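Local coordinates for probable host range protein 2-3 (Myxoma virus, PDB 5CZ3), which probably acts as a host-range factor of the poxvirus C7 family, helping the virus to multiply in different cell types, at residues A[25-30]-A[133-138]. Numbering follows the deposited sequence.
Sequences VNLFDG and GRTYTY
The Phe28 ring is sandwiched between two side chains of 133-138. Tyr136 covers one face in an offset stack, centroids 4.5 Å apart and planes 14° from parallel, its OH over the Phe28 ring centre. On the opposite face lies the aliphatic part of Arg134, its CG 3.9 Å from the Phe28 centroid in a CH-pi contact. Phe28 CG stands between its backbone N and carbonyl carbon (chi1 53°), which swings the ring over the Arg134 backbone. There Phe28 N donates to Arg134 O at 3.0 Å, and that O lies 3.2 Å from Phe28 CD2. In the C7-family beta-sandwich, 25-30 lies in the loop from strand 20-23 of one sheet to strand 34-40 of the other, and 133-138 runs through the return crossing after strand 126-131 into strand 138-140. A bend at chi3 (74°) turns the Arg134 guanidinium to Asp29 O, which receives weak bonds from NE and NH2, each 3.3 Å. The Asp29 carboxylate is instead held by His2, Glu5 and Gly6. Thr135 CG2 lies 3.2 Å from Val25 O, while its OG1 accepts from Thr137 N in an ST turn and bonds Ser132 O. A water bridges Asn26 O and Tyr136 N.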
ATOM      1  N   VAL A  25       3.254   5.989  -1.034  1.00 40.41           N
ATOM      2  CA  VAL A  25       1.870   5.912  -0.586  1.00 40.29           C
ATOM      3  C   VAL A  25       1.697   6.587   0.776  1.00 41.28           C
ATOM      4  O   VAL A  25       0.617   7.064   1.117  1.00 42.36           O
ATOM      5  CB  VAL A  25       1.407   4.442  -0.510  1.00 38.63           C
ATOM      6  CG1 VAL A  25      -0.044   4.345  -0.078  1.00 38.21           C
ATOM      7  CG2 VAL A  25       1.605   3.766  -1.857  1.00 39.18           C
ATOM      8  N   ASN A  26       2.784   6.637   1.539  1.00 41.77           N
ATOM      9  CA  ASN A  26       2.788   7.229   2.875  1.00 42.55           C
ATOM     10  C   ASN A  26       2.289   8.670   2.932  1.00 44.26           C
ATOM     11  O   ASN A  26       2.480   9.442   1.992  1.00 44.64           O
ATOM     12  CB  ASN A  26       4.202   7.181   3.443  1.00 42.59           C
ATOM     13  CG  ASN A  26       5.203   7.886   2.550  1.00 43.22           C
ATOM     14  OD1 ASN A  26       5.784   7.279   1.650  1.00 42.52           O
ATOM     15  ND2 ASN A  26       5.400   9.179   2.785  1.00 45.08           N
ATOM     16  N   LEU A  27       1.655   9.025   4.044  1.00 45.58           N
ATOM     17  CA  LEU A  27       1.319  10.417   4.315  1.00 47.71           C
ATOM     18  C   LEU A  27       2.614  11.211   4.435  1.00 48.66           C
ATOM     19  O   LEU A  27       3.585  10.719   5.009  1.00 48.20           O
ATOM     20  CB  LEU A  27       0.497  10.544   5.599  1.00 48.91           C
ATOM     21  CG  LEU A  27      -0.772   9.704   5.731  1.00 49.01           C
ATOM     22  CD1 LEU A  27      -1.389   9.897   7.108  1.00 50.83           C
ATOM     23  CD2 LEU A  27      -1.773  10.055   4.639  1.00 50.27           C
ATOM     24  N   PHE A  28       2.646  12.431   3.904  1.00 49.77           N
ATOM     25  CA  PHE A  28       3.864  13.224   4.019  1.00 51.51           C
ATOM     26  C   PHE A  28       3.984  13.814   5.423  1.00 53.75           C
ATOM     27  O   PHE A  28       4.984  14.450   5.756  1.00 55.12           O
ATOM     28  CB  PHE A  28       3.934  14.326   2.948  1.00 52.75           C
ATOM     29  CG  PHE A  28       2.725  15.221   2.881  1.00 52.91           C
ATOM     30  CD1 PHE A  28       2.509  16.202   3.837  1.00 54.44           C
ATOM     31  CD2 PHE A  28       1.834  15.120   1.824  1.00 51.88           C
ATOM     32  CE1 PHE A  28       1.406  17.038   3.760  1.00 55.72           C
ATOM     33  CE2 PHE A  28       0.733  15.953   1.740  1.00 53.13           C
ATOM     34  CZ  PHE A  28       0.520  16.914   2.708  1.00 55.05           C
ATOM     35  N   ASP A  29       2.957  13.587   6.239  1.00 54.10           N
ATOM     36  CA  ASP A  29       3.007  13.895   7.664  1.00 56.12           C
ATOM     37  C   ASP A  29       1.885  13.185   8.414  1.00 55.52           C
ATOM     38  O   ASP A  29       0.709  13.347   8.087  1.00 55.68           O
ATOM     39  CB  ASP A  29       2.921  15.400   7.906  1.00 59.53           C
ATOM     40  CG  ASP A  29       3.057  15.759   9.371  1.00 62.84           C
ATOM     41  OD1 ASP A  29       4.202  15.804   9.869  1.00 64.64           O
ATOM     42  OD2 ASP A  29       2.019  15.993  10.026  1.00 64.20           O
ATOM     43  N   GLY A  30       2.256  12.399   9.420  1.00 55.08           N
ATOM     44  CA  GLY A  30       1.287  11.703  10.248  1.00 55.11           C
ATOM     45  C   GLY A  30       1.701  10.279  10.563  1.00 53.22           C
ATOM     46  O   GLY A  30       2.206   9.568   9.695  1.00 50.82           O
ATOM     47  N   GLY A 133      -4.799  12.165  -1.587  1.00 50.51           N
ATOM     48  CA  GLY A 133      -4.926  12.341  -0.152  1.00 51.13           C
ATOM     49  C   GLY A 133      -3.834  13.241   0.392  1.00 51.89           C
ATOM     50  O   GLY A 133      -3.409  14.182  -0.273  1.00 53.92           O
ATOM     51  N   ARG A 134      -3.368  12.942   1.599  1.00 51.10           N
ATOM     52  CA  ARG A 134      -2.284  13.706   2.200  1.00 52.30           C
ATOM     53  C   ARG A 134      -0.941  13.069   1.847  1.00 49.30           C
ATOM     54  O   ARG A 134      -0.119  12.800   2.722  1.00 48.54           O
ATOM     55  CB  ARG A 134      -2.466  13.792   3.718  1.00 54.94           C
ATOM     56  CG  ARG A 134      -1.685  14.916   4.381  1.00 59.20           C
ATOM     57  CD  ARG A 134      -2.323  15.341   5.691  1.00 62.52           C
ATOM     58  NE  ARG A 134      -2.114  14.367   6.757  1.00 61.76           N
ATOM     59  CZ  ARG A 134      -2.802  14.351   7.893  1.00 64.05           C
ATOM     60  NH1 ARG A 134      -3.750  15.253   8.109  1.00 65.99           N
ATOM     61  NH2 ARG A 134      -2.548  13.432   8.813  1.00 65.44           N
ATOM     62  N   THR A 135      -0.732  12.808   0.558  1.00 48.15           N
ATOM     63  CA  THR A 135       0.502  12.183   0.090  1.00 47.34           C
ATOM     64  C   THR A 135       1.045  12.843  -1.174  1.00 48.69           C
ATOM     65  O   THR A 135       0.408  13.716  -1.763  1.00 51.61           O
ATOM     66  CB  THR A 135       0.313  10.679  -0.221  1.00 45.55           C
ATOM     67  OG1 THR A 135      -0.237  10.528  -1.536  1.00 45.93           O
ATOM     68  CG2 THR A 135      -0.602  10.007   0.794  1.00 45.68           C
ATOM     69  N   TYR A 136       2.232  12.405  -1.578  1.00 48.00           N
ATOM     70  CA  TYR A 136       2.824  12.794  -2.850  1.00 49.19           C
ATOM     71  C   TYR A 136       3.009  11.549  -3.709  1.00 47.41           C
ATOM     72  O   TYR A 136       4.016  11.400  -4.401  1.00 48.30           O
ATOM     73  CB  TYR A 136       4.162  13.500  -2.639  1.00 51.50           C
ATOM     74  CG  TYR A 136       4.067  14.764  -1.818  1.00 54.37           C
ATOM     75  CD1 TYR A 136       3.101  15.722  -2.093  1.00 55.95           C
ATOM     76  CD2 TYR A 136       4.942  14.999  -0.767  1.00 55.36           C
ATOM     77  CE1 TYR A 136       3.010  16.881  -1.347  1.00 58.23           C
ATOM     78  CE2 TYR A 136       4.859  16.155  -0.014  1.00 57.84           C
ATOM     79  CZ  TYR A 136       3.891  17.092  -0.308  1.00 58.92           C
ATOM     80  OH  TYR A 136       3.802  18.244   0.439  1.00 61.61           O
ATOM     81  N   THR A 137       2.027  10.657  -3.649  1.00 45.32           N
ATOM     82  CA  THR A 137       2.114   9.368  -4.318  1.00 43.99           C
ATOM     83  C   THR A 137       2.114   9.488  -5.840  1.00 45.85           C
ATOM     84  O   THR A 137       1.529  10.412  -6.409  1.00 47.56           O
ATOM     85  CB  THR A 137       0.957   8.444  -3.891  1.00 42.66           C
ATOM     86  OG1 THR A 137       1.158   7.136  -4.438  1.00 41.17           O
ATOM     87  CG2 THR A 137      -0.383   8.997  -4.360  1.00 44.42           C
ATOM     88  N   TYR A 138       2.793   8.550  -6.489  1.00 45.77           N
ATOM     89  CA  TYR A 138       2.813   8.473  -7.942  1.00 48.11           C
ATOM     90  C   TYR A 138       2.918   7.013  -8.359  1.00 46.06           C
ATOM     91  O   TYR A 138       3.372   6.173  -7.584  1.00 43.57           O
ATOM     92  CB  TYR A 138       3.971   9.291  -8.523  1.00 51.40           C
ATOM     93  CG  TYR A 138       5.349   8.750  -8.201  1.00 50.84           C
ATOM     94  CD1 TYR A 138       6.000   9.105  -7.026  1.00 50.11           C
ATOM     95  CD2 TYR A 138       6.005   7.898  -9.081  1.00 50.68           C
ATOM     96  CE1 TYR A 138       7.261   8.618  -6.730  1.00 49.84           C
ATOM     97  CE2 TYR A 138       7.264   7.404  -8.794  1.00 50.52           C
ATOM     98  CZ  TYR A 138       7.888   7.768  -7.618  1.00 50.54           C
ATOM     99  OH  TYR A 138       9.142   7.279  -7.329  1.00 51.94           O
TER
HETATM  100  O   HOH W   1       3.807  10.533  -0.051  1.00 42.60           O